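Local coordinates for protein Ent-copalyl diphosphate synthase (Streptomyces platensis, PDB 5BP8) that belongs to the class II terpene cyclases, largely helical enzymes whose domains are double-layered alpha barrels, at residues A35-S39 and S77-A81; V253-T257 and D497-Y501; L314-Q319 and E357-H361; A453-Q457 and A510-A514; Q457-R461 and V471-A475. One frame throughout, in Å; residues are numbered along the deposited sequence.

How the interactions relate
Interaction 1 lies on one side of the molecule, interactions 3 to 5 on the other, and interaction 2 near the centre. Interaction 1 packs two helices, and L37 CD1 touches V253 CG2 of interaction 2 at 3.6 Å, so the two touch. The centres of interactions 1 and 3 are about 41 Å apart. Interactions 4 and 5 share Q457 on helix 449-461, and V456 CG2 meets A475 O at 3.8 Å. Nearest atoms of interactions 3 and 5 are about 5 Å apart. Helix 307-319 of interaction 3 starts in a DSDD sequence, which matches the DXDD motif of class II terpene cyclases. The sulfates lie beside interactions 4 and 5.

Interaction 1. Residues A35-S39 and S77-A81; sequences ARLVS and SAVEA
Segments 35-39 and 77-81, on helices 31-40 and 72-86, run side by side in nearly the same direction, 18° apart with their axes 8.2 Å from each other, A35 level with A78 and S39 with A81. A81 is a knob: its CB settles among A35, R36, V38 and S39, 3.2 Å from A35 O. Beside this small apolar patch R36 curls back over the seam, its chain bent at both chi2 (-59°) and chi3, and lays its guanidinium edge along the other helix. NE reaches S77 OG at 2.9 Å and almost straight; NH1 donates to S77 O, a carbonyl that also accepts from A81 N. The end-on pair NH1 and NH2 both point to E80 OE1, NH1 at 2.8 Å on its anti lone pair, NH2 from above the carboxylate plane. S39 OG supplies the syn side at 2.6 Å. With three donors on OE1 and R198 bridging to OE2, the buried E80 probably stays ionised, its charge balanced by two arginines.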
loop_
_atom_site.group_PDB
_atom_site.type_symbol
_atom_site.label_atom_id
_atom_site.label_comp_id
_atom_site.label_asym_id
_atom_site.label_seq_id
_atom_site.Cartn_x
_atom_site.Cartn_y
_atom_site.Cartn_z
ATOM N N ALA A 35 7.236 -6.000 13.449
ATOM C CA ALA A 35 6.796 -6.301 14.804
ATOM C C ALA A 35 5.992 -7.620 14.881
ATOM O O ALA A 35 6.196 -8.433 15.807
ATOM C CB ALA A 35 5.989 -5.149 15.368
ATOM N N ARG A 36 5.096 -7.847 13.918
ATOM C CA ARG A 36 4.364 -9.107 13.894
ATOM C C ARG A 36 5.331 -10.314 13.872
ATOM O O ARG A 36 5.072 -11.310 14.571
ATOM C CB ARG A 36 3.362 -9.201 12.747
ATOM C CG ARG A 36 2.127 -8.289 12.854
ATOM C CD ARG A 36 1.265 -8.508 14.105
ATOM N NE ARG A 36 1.872 -7.828 15.241
ATOM C CZ ARG A 36 1.969 -8.315 16.470
ATOM N NH1 ARG A 36 2.654 -7.619 17.385
ATOM N NH2 ARG A 36 1.372 -9.454 16.814
ATOM N N LEU A 37 6.417 -10.243 13.090
ATOM C CA LEU A 37 7.355 -11.355 13.061
ATOM C C LEU A 37 8.091 -11.543 14.357
ATOM O O LEU A 37 8.388 -12.693 14.752
ATOM C CB LEU A 37 8.313 -11.251 11.867
ATOM C CG LEU A 37 7.671 -11.388 10.477
ATOM C CD1 LEU A 37 8.750 -11.477 9.411
ATOM C CD2 LEU A 37 6.737 -12.577 10.401
ATOM N N VAL A 38 8.437 -10.434 15.024
ATOM C CA VAL A 38 9.036 -10.500 16.353
ATOM C C VAL A 38 8.098 -11.235 17.302
ATOM O O VAL A 38 8.526 -12.090 18.109
ATOM C CB VAL A 38 9.361 -9.092 16.908
ATOM C CG1 VAL A 38 9.692 -9.155 18.380
ATOM C CG2 VAL A 38 10.519 -8.473 16.143
ATOM N N SER A 39 6.819 -10.908 17.234
ATOM C CA SER A 39 5.854 -11.512 18.154
ATOM C C SER A 39 5.550 -12.975 17.813
ATOM O O SER A 39 5.494 -13.842 18.707
ATOM C CB SER A 39 4.561 -10.711 18.135
ATOM O OG SER A 39 3.724 -11.108 19.205
ATOM N N SER A 77 1.246 -2.741 17.152
ATOM C CA SER A 77 2.021 -3.904 16.750
ATOM C C SER A 77 3.373 -3.966 17.469
ATOM O O SER A 77 3.767 -5.010 17.962
ATOM C CB SER A 77 2.245 -3.903 15.242
ATOM O OG SER A 77 2.769 -5.150 14.824
ATOM N N ALA A 78 4.068 -2.832 17.522
ATOM C CA ALA A 78 5.377 -2.762 18.182
ATOM C C ALA A 78 5.303 -3.032 19.678
ATOM O O ALA A 78 6.100 -3.845 20.234
ATOM C CB ALA A 78 6.016 -1.404 17.923
ATOM N N VAL A 79 4.349 -2.388 20.341
ATOM C CA VAL A 79 4.179 -2.585 21.776
ATOM C C VAL A 79 3.839 -4.044 22.110
ATOM O O VAL A 79 4.458 -4.668 23.026
ATOM C CB VAL A 79 3.145 -1.597 22.356
ATOM C CG1 VAL A 79 2.732 -1.977 23.775
ATOM C CG2 VAL A 79 3.681 -0.175 22.290
ATOM N N GLU A 80 2.903 -4.620 21.356
ATOM C CA GLU A 80 2.557 -6.017 21.585
ATOM C C GLU A 80 3.782 -6.924 21.392
ATOM O O GLU A 80 4.026 -7.839 22.226
ATOM C CB GLU A 80 1.402 -6.457 20.684
ATOM C CG GLU A 80 0.740 -7.760 21.138
ATOM C CD GLU A 80 1.501 -9.008 20.758
ATOM O OE1 GLU A 80 2.245 -9.006 19.733
ATOM O OE2 GLU A 80 1.369 -10.020 21.500
ATOM N N ALA A 81 4.561 -6.675 20.334
ATOM C CA ALA A 81 5.750 -7.478 20.048
ATOM C C ALA A 81 6.770 -7.354 21.168
ATOM O O ALA A 81 7.372 -8.372 21.604
ATOM C CB ALA A 81 6.364 -7.089 18.736
#

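Interaction 2. Residues V253-T257 and D497-Y501; sequences VPSIT and DKDIY
S255 OG stands between its own backbone N and carbonyl carbon (chi1 70°), while D497 holds CG anti to its backbone N (chi1 -176°), and this brings the hydroxyl to the carboxylate. D497-D499 form the turn of a small beta hairpin, strand 495-496 to strand 500-501, set against the loop between helices 237-249 and 260-274 close to the middle of the molecule. S255 OG donates to the anti lone pair of D497 OD2 at 2.8 Å, an oxygen that also accepts from H191. Two waters widen the polar seam. One donates to S255 O and takes a hydrogen bond from K498 NZ, whose charge is paired with E194. The other donates to S255 OG at 2.6 Å and to D499 OD1 at 2.7 Å, with a weak bond from D499 N. On the apolar side, I256 CG2 makes a CH-pi contact with Y501, the methyl sitting 3.9 Å from the ring centroid and only 2° off its normal.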
loop_
_atom_site.group_PDB
_atom_site.type_symbol
_atom_site.label_atom_id
_atom_site.label_comp_id
_atom_site.label_asym_id
_atom_site.label_seq_id
_atom_site.Cartn_x
_atom_site.Cartn_y
_atom_site.Cartn_z
ATOM N N VAL A 253 10.736 -6.391 7.412
ATOM C CA VAL A 253 9.913 -6.901 6.315
ATOM C C VAL A 253 8.805 -5.896 5.976
ATOM O O VAL A 253 8.367 -5.136 6.854
ATOM C CB VAL A 253 9.311 -8.265 6.671
ATOM C CG1 VAL A 253 10.418 -9.316 6.844
ATOM C CG2 VAL A 253 8.475 -8.183 7.937
ATOM N N PRO A 254 8.361 -5.896 4.713
ATOM C CA PRO A 254 7.176 -5.155 4.304
ATOM C C PRO A 254 5.904 -5.901 4.743
ATOM O O PRO A 254 5.965 -7.078 5.115
ATOM C CB PRO A 254 7.277 -5.182 2.797
ATOM C CG PRO A 254 7.887 -6.522 2.512
ATOM C CD PRO A 254 8.937 -6.647 3.579
ATOM N N SER A 255 4.759 -5.244 4.647
ATOM C CA SER A 255 3.473 -5.853 5.020
ATOM C C SER A 255 2.784 -6.586 3.854
ATOM O O SER A 255 1.816 -7.327 4.052
ATOM C CB SER A 255 2.539 -4.785 5.597
ATOM O OG SER A 255 2.089 -3.875 4.592
ATOM N N ILE A 256 3.277 -6.340 2.641
ATOM C CA ILE A 256 2.747 -6.954 1.437
ATOM C C ILE A 256 3.900 -7.249 0.498
ATOM O O ILE A 256 4.714 -6.356 0.203
ATOM C CB ILE A 256 1.641 -6.080 0.773
ATOM C CG1 ILE A 256 1.061 -6.788 -0.451
ATOM C CG2 ILE A 256 2.142 -4.694 0.447
ATOM C CD1 ILE A 256 -0.189 -6.118 -0.999
ATOM N N THR A 257 4.033 -8.527 0.138
ATOM C CA THR A 257 5.045 -8.974 -0.822
ATOM C C THR A 257 4.705 -10.390 -1.250
ATOM O O THR A 257 4.322 -11.203 -0.424
ATOM C CB THR A 257 6.475 -8.878 -0.270
ATOM O OG1 THR A 257 7.423 -9.173 -1.312
ATOM C CG2 THR A 257 6.681 -9.804 0.939
ATOM N N ASP A 497 -2.014 -0.206 3.772
ATOM C CA ASP A 497 -2.202 -1.640 4.009
ATOM C C ASP A 497 -2.418 -1.853 5.512
ATOM O O ASP A 497 -3.389 -1.345 6.068
ATOM C CB ASP A 497 -1.089 -2.496 3.372
ATOM C CG ASP A 497 -1.351 -3.979 3.533
ATOM O OD1 ASP A 497 -2.537 -4.376 3.475
ATOM O OD2 ASP A 497 -0.426 -4.746 3.843
ATOM N N LYS A 498 -1.554 -2.586 6.196
ATOM C CA LYS A 498 -1.694 -2.720 7.620
ATOM C C LYS A 498 -1.364 -1.384 8.268
ATOM O O LYS A 498 -2.155 -0.852 9.051
ATOM C CB LYS A 498 -0.727 -3.822 8.154
ATOM C CG LYS A 498 -1.055 -5.235 7.680
ATOM C CD LYS A 498 -2.273 -5.807 8.372
ATOM C CE LYS A 498 -2.729 -7.101 7.712
ATOM N NZ LYS A 498 -1.706 -8.162 7.863
ATOM N N ASP A 499 -0.169 -0.882 7.981
ATOM C CA ASP A 499 0.182 0.516 8.242
ATOM C C ASP A 499 0.166 1.163 6.851
ATOM O O ASP A 499 -0.845 1.020 6.140
ATOM C CB ASP A 499 1.442 0.783 9.135
ATOM C CG ASP A 499 2.742 -0.027 8.768
ATOM O OD1 ASP A 499 2.891 -0.566 7.648
ATOM O OD2 ASP A 499 3.667 -0.084 9.667
ATOM N N ILE A 500 1.207 1.883 6.472
ATOM C CA ILE A 500 1.318 2.470 5.120
ATOM C C ILE A 500 2.685 2.082 4.545
ATOM O O ILE A 500 3.700 2.057 5.268
ATOM C CB ILE A 500 1.103 3.996 5.068
ATOM C CG1 ILE A 500 1.824 4.763 6.197
ATOM C CG2 ILE A 500 -0.386 4.293 5.135
ATOM C CD1 ILE A 500 1.506 6.253 6.238
ATOM N N TYR A 501 2.690 1.691 3.270
ATOM C CA TYR A 501 3.846 1.124 2.618
ATOM C C TYR A 501 4.297 1.891 1.407
ATOM O O TYR A 501 3.512 2.649 0.814
ATOM C CB TYR A 501 3.575 -0.337 2.228
ATOM C CG TYR A 501 2.616 -0.576 1.083
ATOM C CD1 TYR A 501 1.240 -0.757 1.307
ATOM C CD2 TYR A 501 3.083 -0.681 -0.231
ATOM C CE1 TYR A 501 0.376 -0.970 0.259
ATOM C CE2 TYR A 501 2.217 -0.919 -1.278
ATOM C CZ TYR A 501 0.873 -1.088 -1.030
ATOM O OH TYR A 501 0.015 -1.322 -2.099
HETATM O O HOH W 1 0.736 -8.086 6.474
HETATM O O HOH W 2 1.516 -1.499 5.573
#

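Interaction 3. Residues L314-Q319 and E357-H361; sequences LFALAQ and EALGH
F315 and H361 make the aromatic part of this contact, an offset edge-to-face pair with centroids 5.5 Å apart and ring planes 71° from each other. The F315 edge points toward the imidazole face, and F315 CE1 comes 3.6 Å from H361 CB. Each leaves its own helix with CG anti to the backbone N, F315 at chi1 -173°, which swings the rings into the seam. CH-pi contacts come next. E357 CB lies over the centre of one F315 face, 3.8 Å from the centroid, and Q319 CG rests on H361, off toward the rim of the imidazole. A318 CB makes a van der Waals contact at the edge of H361, 3.6 Å from ND1. The aliphatic packing is that of A358 CB, which faces the CB atoms of L314 and F315. Segments 314-319 and 357-361 run in roughly the same direction, 34° apart. Around them, helix 260-274 brings N269 against F315, and F416 of helix 402-416 packs on both E357 and H361.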
loop_
_atom_site.group_PDB
_atom_site.type_symbol
_atom_site.label_atom_id
_atom_site.label_comp_id
_atom_site.label_asym_id
_atom_site.label_seq_id
_atom_site.Cartn_x
_atom_site.Cartn_y
_atom_site.Cartn_z
ATOM N N LEU A 314 -5.013 -4.144 -17.753
ATOM C CA LEU A 314 -5.613 -4.075 -19.096
ATOM C C LEU A 314 -5.098 -2.865 -19.862
ATOM O O LEU A 314 -4.735 -2.979 -21.027
ATOM C CB LEU A 314 -7.127 -4.028 -19.012
ATOM C CG LEU A 314 -7.809 -5.347 -18.641
ATOM C CD1 LEU A 314 -9.230 -5.122 -18.152
ATOM C CD2 LEU A 314 -7.794 -6.277 -19.861
ATOM N N PHE A 315 -5.041 -1.722 -19.191
ATOM C CA PHE A 315 -4.537 -0.481 -19.764
ATOM C C PHE A 315 -3.067 -0.622 -20.124
ATOM O O PHE A 315 -2.639 -0.245 -21.223
ATOM C CB PHE A 315 -4.792 0.675 -18.753
ATOM C CG PHE A 315 -4.476 2.072 -19.250
ATOM C CD1 PHE A 315 -4.833 2.514 -20.523
ATOM C CD2 PHE A 315 -3.895 3.008 -18.371
ATOM C CE1 PHE A 315 -4.534 3.812 -20.917
ATOM C CE2 PHE A 315 -3.620 4.301 -18.754
ATOM C CZ PHE A 315 -3.948 4.714 -20.034
ATOM N N ALA A 316 -2.275 -1.199 -19.228
ATOM C CA ALA A 316 -0.859 -1.383 -19.493
ATOM C C ALA A 316 -0.605 -2.283 -20.706
ATOM O O ALA A 316 0.233 -1.958 -21.567
ATOM C CB ALA A 316 -0.174 -1.981 -18.272
ATOM N N LEU A 317 -1.318 -3.406 -20.752
ATOM C CA LEU A 317 -1.184 -4.342 -21.859
ATOM C C LEU A 317 -1.575 -3.673 -23.170
ATOM O O LEU A 317 -0.808 -3.742 -24.155
ATOM C CB LEU A 317 -1.988 -5.615 -21.619
ATOM C CG LEU A 317 -1.398 -6.588 -20.596
ATOM C CD1 LEU A 317 -2.446 -7.610 -20.192
ATOM C CD2 LEU A 317 -0.132 -7.267 -21.104
ATOM N N ALA A 318 -2.719 -3.001 -23.175
ATOM C CA ALA A 318 -3.235 -2.376 -24.395
ATOM C C ALA A 318 -2.359 -1.246 -24.905
ATOM O O ALA A 318 -2.198 -1.067 -26.121
ATOM C CB ALA A 318 -4.667 -1.919 -24.191
ATOM N N GLN A 319 -1.763 -0.483 -23.998
ATOM C CA GLN A 319 -0.827 0.556 -24.407
ATOM C C GLN A 319 0.465 0.012 -24.999
ATOM O O GLN A 319 1.214 0.761 -25.637
ATOM C CB GLN A 319 -0.491 1.506 -23.253
ATOM C CG GLN A 319 -1.658 2.343 -22.820
ATOM C CD GLN A 319 -1.260 3.453 -21.880
ATOM O OE1 GLN A 319 -1.163 4.602 -22.289
ATOM N NE2 GLN A 319 -1.027 3.113 -20.601
ATOM N N GLU A 357 -9.732 4.832 -17.665
ATOM C CA GLU A 357 -8.616 4.697 -18.588
ATOM C C GLU A 357 -8.663 3.388 -19.372
ATOM O O GLU A 357 -8.464 3.401 -20.591
ATOM C CB GLU A 357 -7.270 4.836 -17.890
ATOM C CG GLU A 357 -7.090 6.198 -17.211
ATOM C CD GLU A 357 -5.774 6.304 -16.472
ATOM O OE1 GLU A 357 -5.373 5.290 -15.814
ATOM O OE2 GLU A 357 -5.146 7.390 -16.559
ATOM N N ALA A 358 -8.866 2.260 -18.697
ATOM C CA ALA A 358 -8.855 0.988 -19.401
ATOM C C ALA A 358 -9.957 0.977 -20.485
ATOM O O ALA A 358 -9.704 0.595 -21.645
ATOM C CB ALA A 358 -9.048 -0.159 -18.449
ATOM N N LEU A 359 -11.157 1.388 -20.093
ATOM C CA LEU A 359 -12.298 1.397 -21.013
ATOM C C LEU A 359 -12.127 2.420 -22.125
ATOM O O LEU A 359 -12.280 2.090 -23.317
ATOM C CB LEU A 359 -13.603 1.625 -20.263
ATOM C CG LEU A 359 -13.964 0.557 -19.239
ATOM C CD1 LEU A 359 -15.303 0.886 -18.632
ATOM C CD2 LEU A 359 -13.982 -0.855 -19.808
ATOM N N GLY A 360 -11.807 3.652 -21.742
ATOM C CA GLY A 360 -11.613 4.737 -22.694
ATOM C C GLY A 360 -10.525 4.428 -23.686
ATOM O O GLY A 360 -10.671 4.683 -24.911
ATOM N N HIS A 361 -9.439 3.832 -23.200
ATOM C CA HIS A 361 -8.356 3.502 -24.081
ATOM C C HIS A 361 -8.744 2.363 -25.024
ATOM O O HIS A 361 -8.361 2.375 -26.210
ATOM C CB HIS A 361 -7.104 3.108 -23.331
ATOM C CG HIS A 361 -5.971 2.758 -24.239
ATOM N ND1 HIS A 361 -5.680 1.460 -24.590
ATOM C CD2 HIS A 361 -5.096 3.536 -24.914
ATOM C CE1 HIS A 361 -4.643 1.453 -25.405
ATOM N NE2 HIS A 361 -4.267 2.699 -25.612
#

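Interaction 4. Residues A453-Q457 and A510-A514; sequences AYMVQ and ARLAA. With SO4 (sulfate ion), chain C.
Q457 reaches across to A510, A513 and A514, its chain extended beyond CG. From CB the side chain leaves with CG anti to the carbonyl carbon (chi1 -70°), and CG lies 4.0 Å from A514 N. CD comes next, 4.0 Å from A513 CB. At the tip, NE2 gives a weak hydrogen bond to A510 O, 3.2 Å long and bent to 124°; that carbonyl already accepts the helical bond of A514 N. OE1 reaches one turn onward to R461 NH1 in a weak bond. A453 CB sits against A510 O at 3.5 Å, A514 CB against A453 O, and V456 CG1 3.7 Å from A514 CB, while Y454 CE1 touches A510 CB. Beyond the seam R511 holds a sulfate, NH2 to O2 and NH1 to O4, with R8 adding a further bond. Alanines at nearly every meeting point let segments 453-457 and 510-514 run 8.3 Å apart in roughly the same direction, consistent with neighbouring helices of one layer of an alpha/alpha barrel.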
loop_
_atom_site.group_PDB
_atom_site.type_symbol
_atom_site.label_atom_id
_atom_site.label_comp_id
_atom_site.label_asym_id
_atom_site.label_seq_id
_atom_site.Cartn_x
_atom_site.Cartn_y
_atom_site.Cartn_z
ATOM N N ALA A 453 6.152 14.125 -7.881
ATOM C CA ALA A 453 6.063 13.486 -9.210
ATOM C C ALA A 453 4.652 13.487 -9.739
ATOM O O ALA A 453 4.433 13.826 -10.925
ATOM C CB ALA A 453 6.612 12.067 -9.183
ATOM N N TYR A 454 3.676 13.153 -8.880
ATOM C CA TYR A 454 2.274 13.156 -9.315
ATOM C C TYR A 454 1.805 14.533 -9.794
ATOM O O TYR A 454 1.090 14.636 -10.795
ATOM C CB TYR A 454 1.320 12.632 -8.233
ATOM C CG TYR A 454 1.601 11.193 -7.797
ATOM C CD1 TYR A 454 2.167 10.263 -8.673
ATOM C CD2 TYR A 454 1.222 10.759 -6.539
ATOM C CE1 TYR A 454 2.408 8.952 -8.280
ATOM C CE2 TYR A 454 1.448 9.454 -6.132
ATOM C CZ TYR A 454 2.039 8.553 -7.010
ATOM O OH TYR A 454 2.318 7.255 -6.646
HETATM N N MSE A 455 2.175 15.581 -9.064
HETATM C CA MSE A 455 1.769 16.937 -9.435
HETATM C C MSE A 455 2.462 17.429 -10.675
HETATM O O MSE A 455 1.835 18.116 -11.506
HETATM C CB MSE A 455 1.955 17.898 -8.258
HETATM C CG MSE A 455 0.956 17.558 -7.156
HETATM SE SE MSE A 455 -0.935 17.718 -7.653
HETATM C CE MSE A 455 -1.356 15.874 -8.103
ATOM N N VAL A 456 3.736 17.123 -10.842
ATOM C CA VAL A 456 4.433 17.513 -12.071
ATOM C C VAL A 456 3.749 16.863 -13.295
ATOM O O VAL A 456 3.476 17.550 -14.312
ATOM C CB VAL A 456 5.935 17.176 -12.010
ATOM C CG1 VAL A 456 6.581 17.266 -13.381
ATOM C CG2 VAL A 456 6.634 18.098 -11.025
ATOM N N GLN A 457 3.435 15.574 -13.184
ATOM C CA GLN A 457 2.705 14.868 -14.243
ATOM C C GLN A 457 1.357 15.491 -14.537
ATOM O O GLN A 457 1.025 15.704 -15.708
ATOM C CB GLN A 457 2.451 13.418 -13.887
ATOM C CG GLN A 457 3.685 12.556 -13.883
ATOM C CD GLN A 457 3.344 11.097 -13.668
ATOM O OE1 GLN A 457 2.460 10.547 -14.345
ATOM N NE2 GLN A 457 4.052 10.457 -12.732
ATOM N N ALA A 510 7.242 6.831 -11.357
ATOM C CA ALA A 510 6.534 8.076 -11.329
ATOM C C ALA A 510 7.466 9.281 -11.437
ATOM O O ALA A 510 7.164 10.261 -12.145
ATOM C CB ALA A 510 5.669 8.169 -10.071
ATOM N N ARG A 511 8.595 9.201 -10.753
ATOM C CA ARG A 511 9.597 10.255 -10.791
ATOM C C ARG A 511 10.153 10.392 -12.218
ATOM O O ARG A 511 10.250 11.495 -12.753
ATOM C CB ARG A 511 10.730 9.987 -9.812
ATOM C CG ARG A 511 11.860 11.002 -9.871
ATOM C CD ARG A 511 12.990 10.640 -8.915
ATOM N NE ARG A 511 14.015 11.675 -8.850
ATOM C CZ ARG A 511 15.126 11.725 -9.597
ATOM N NH1 ARG A 511 15.400 10.799 -10.509
ATOM N NH2 ARG A 511 15.986 12.711 -9.411
ATOM N N LEU A 512 10.472 9.260 -12.817
ATOM C CA LEU A 512 11.027 9.269 -14.185
ATOM C C LEU A 512 10.054 9.929 -15.170
ATOM O O LEU A 512 10.453 10.805 -15.957
ATOM C CB LEU A 512 11.412 7.864 -14.611
ATOM C CG LEU A 512 11.918 7.707 -16.064
ATOM C CD1 LEU A 512 13.122 8.584 -16.318
ATOM C CD2 LEU A 512 12.252 6.263 -16.372
ATOM N N ALA A 513 8.786 9.534 -15.103
ATOM C CA ALA A 513 7.732 10.140 -15.925
ATOM C C ALA A 513 7.637 11.653 -15.753
ATOM O O ALA A 513 7.582 12.401 -16.743
ATOM C CB ALA A 513 6.396 9.484 -15.636
ATOM N N ALA A 514 7.611 12.117 -14.500
ATOM C CA ALA A 514 7.601 13.538 -14.187
ATOM C C ALA A 514 8.776 14.294 -14.809
ATOM O O ALA A 514 8.584 15.322 -15.450
ATOM C CB ALA A 514 7.594 13.753 -12.684
HETATM S S SO4 C . 18.792 12.509 -11.967
HETATM O O1 SO4 C . 18.885 13.483 -13.090
HETATM O O2 SO4 C . 18.408 13.251 -10.753
HETATM O O3 SO4 C . 20.100 11.856 -11.737
HETATM O O4 SO4 C . 17.791 11.469 -12.302
#

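Interaction 5. Residues Q457-R461 and V471-A475; sequences QLLMR and VARSA. With SO4 (sulfate ion), chain D.
R473 NE donates to O3 of a sulfate ion at 2.8 Å, and it does so from the side of the helical turn that faces away from the partner helix, while S474, V471 and A475 of the same turn meet L459 and M460. R473 NH2 adds a bond to O1 at 2.9 Å, so the sulfate is held side-on by the guanidinium edge, and R477 supplies another donor. The ion is probably from the crystallisation liquor. Toward the partner helix the contact is apolar. L459 sends CD1 alongside S474, 3.3 Å from OG, a hydroxyl whose hydrogen bond is to Q436. Helices 449-461 and 469-484 follow each other in the chain, and their segments 457-461 and 471-475 run roughly antiparallel, 146° apart, with axes 9.2 Å from each other: a helical hairpin, the element from which the barrels of the squalene-hopene cyclase family are built. The selenomethionine M460 is bent at chi2 (-64°) and chi3, and this turns its end across to the partner helix, CE 3.5 Å from A475 CB, with SE close behind at 3.8 Å. The same methyl lies 4.0 Å from A472 CA. V471 CG1 packs against both that methyl and L459 O, 3.7 Å from the latter. W442, from the loop before helix 449-461, touches both L459 and S474.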
loop_
_atom_site.group_PDB
_atom_site.type_symbol
_atom_site.label_atom_id
_atom_site.label_comp_id
_atom_site.label_asym_id
_atom_site.label_seq_id
_atom_site.Cartn_x
_atom_site.Cartn_y
_atom_site.Cartn_z
ATOM N N GLN A 457 3.435 15.574 -13.184
ATOM C CA GLN A 457 2.705 14.868 -14.243
ATOM C C GLN A 457 1.357 15.491 -14.537
ATOM O O GLN A 457 1.025 15.704 -15.708
ATOM C CB GLN A 457 2.451 13.418 -13.887
ATOM C CG GLN A 457 3.685 12.556 -13.883
ATOM C CD GLN A 457 3.344 11.097 -13.668
ATOM O OE1 GLN A 457 2.460 10.547 -14.345
ATOM N NE2 GLN A 457 4.052 10.457 -12.732
ATOM N N LEU A 458 0.580 15.770 -13.485
ATOM C CA LEU A 458 -0.729 16.394 -13.635
ATOM C C LEU A 458 -0.607 17.692 -14.409
ATOM O O LEU A 458 -1.348 17.918 -15.380
ATOM C CB LEU A 458 -1.377 16.660 -12.272
ATOM C CG LEU A 458 -2.732 17.376 -12.258
ATOM C CD1 LEU A 458 -3.715 16.748 -13.225
ATOM C CD2 LEU A 458 -3.339 17.401 -10.858
ATOM N N LEU A 459 0.309 18.564 -13.969
ATOM C CA LEU A 459 0.458 19.881 -14.581
ATOM C C LEU A 459 0.919 19.801 -16.034
ATOM O O LEU A 459 0.369 20.503 -16.901
ATOM C CB LEU A 459 1.421 20.747 -13.771
ATOM C CG LEU A 459 0.944 21.177 -12.378
ATOM C CD1 LEU A 459 2.082 21.842 -11.614
ATOM C CD2 LEU A 459 -0.250 22.113 -12.452
HETATM N N MSE A 460 1.901 18.950 -16.307
HETATM C CA MSE A 460 2.429 18.818 -17.676
HETATM C C MSE A 460 1.445 18.153 -18.605
HETATM O O MSE A 460 1.221 18.632 -19.750
HETATM C CB MSE A 460 3.783 18.123 -17.678
HETATM C CG MSE A 460 4.869 18.910 -16.962
HETATM SE SE MSE A 460 5.286 20.632 -17.832
HETATM C CE MSE A 460 3.883 21.865 -17.292
ATOM N N ARG A 461 0.822 17.070 -18.161
ATOM C CA ARG A 461 -0.058 16.317 -19.055
ATOM C C ARG A 461 -1.377 17.034 -19.366
ATOM O O ARG A 461 -2.012 16.735 -20.390
ATOM C CB ARG A 461 -0.310 14.912 -18.535
ATOM C CG ARG A 461 0.924 14.007 -18.612
ATOM C CD ARG A 461 0.786 12.741 -17.784
ATOM N NE ARG A 461 -0.317 11.871 -18.183
ATOM C CZ ARG A 461 -0.642 10.739 -17.547
ATOM N NH1 ARG A 461 0.049 10.316 -16.484
ATOM N NH2 ARG A 461 -1.660 10.033 -17.964
ATOM N N VAL A 471 1.699 27.517 -14.681
ATOM C CA VAL A 471 1.653 26.071 -14.802
ATOM C C VAL A 471 3.040 25.534 -15.114
ATOM O O VAL A 471 3.547 24.654 -14.407
ATOM C CB VAL A 471 0.599 25.640 -15.853
ATOM C CG1 VAL A 471 0.716 24.163 -16.227
ATOM C CG2 VAL A 471 -0.799 25.911 -15.316
ATOM N N ALA A 472 3.674 26.077 -16.148
ATOM C CA ALA A 472 4.993 25.605 -16.542
ATOM C C ALA A 472 6.056 25.906 -15.485
ATOM O O ALA A 472 6.911 25.057 -15.229
ATOM C CB ALA A 472 5.390 26.158 -17.907
ATOM N N ARG A 473 5.984 27.071 -14.847
ATOM C CA ARG A 473 6.968 27.426 -13.827
ATOM C C ARG A 473 6.805 26.518 -12.595
ATOM O O ARG A 473 7.790 26.093 -11.991
ATOM C CB ARG A 473 6.863 28.903 -13.426
ATOM C CG ARG A 473 7.208 29.873 -14.562
ATOM C CD ARG A 473 7.337 31.326 -14.117
ATOM N NE ARG A 473 6.071 31.892 -13.645
ATOM C CZ ARG A 473 5.105 32.393 -14.418
ATOM N NH1 ARG A 473 5.228 32.433 -15.744
ATOM N NH2 ARG A 473 3.993 32.867 -13.856
ATOM N N SER A 474 5.556 26.238 -12.233
ATOM C CA SER A 474 5.278 25.341 -11.108
ATOM C C SER A 474 5.864 23.959 -11.360
ATOM O O SER A 474 6.569 23.412 -10.506
ATOM C CB SER A 474 3.772 25.236 -10.856
ATOM O OG SER A 474 3.475 24.275 -9.836
ATOM N N ALA A 475 5.567 23.383 -12.520
ATOM C CA ALA A 475 6.129 22.088 -12.882
ATOM C C ALA A 475 7.660 22.098 -12.909
ATOM O O ALA A 475 8.300 21.113 -12.513
ATOM C CB ALA A 475 5.579 21.621 -14.220
HETATM S S SO4 D . 5.061 32.159 -10.184
HETATM O O1 SO4 D . 4.220 33.065 -11.011
HETATM O O2 SO4 D . 4.241 31.618 -9.077
HETATM O O3 SO4 D . 5.568 31.071 -11.047
HETATM O O4 SO4 D . 6.203 32.905 -9.601
#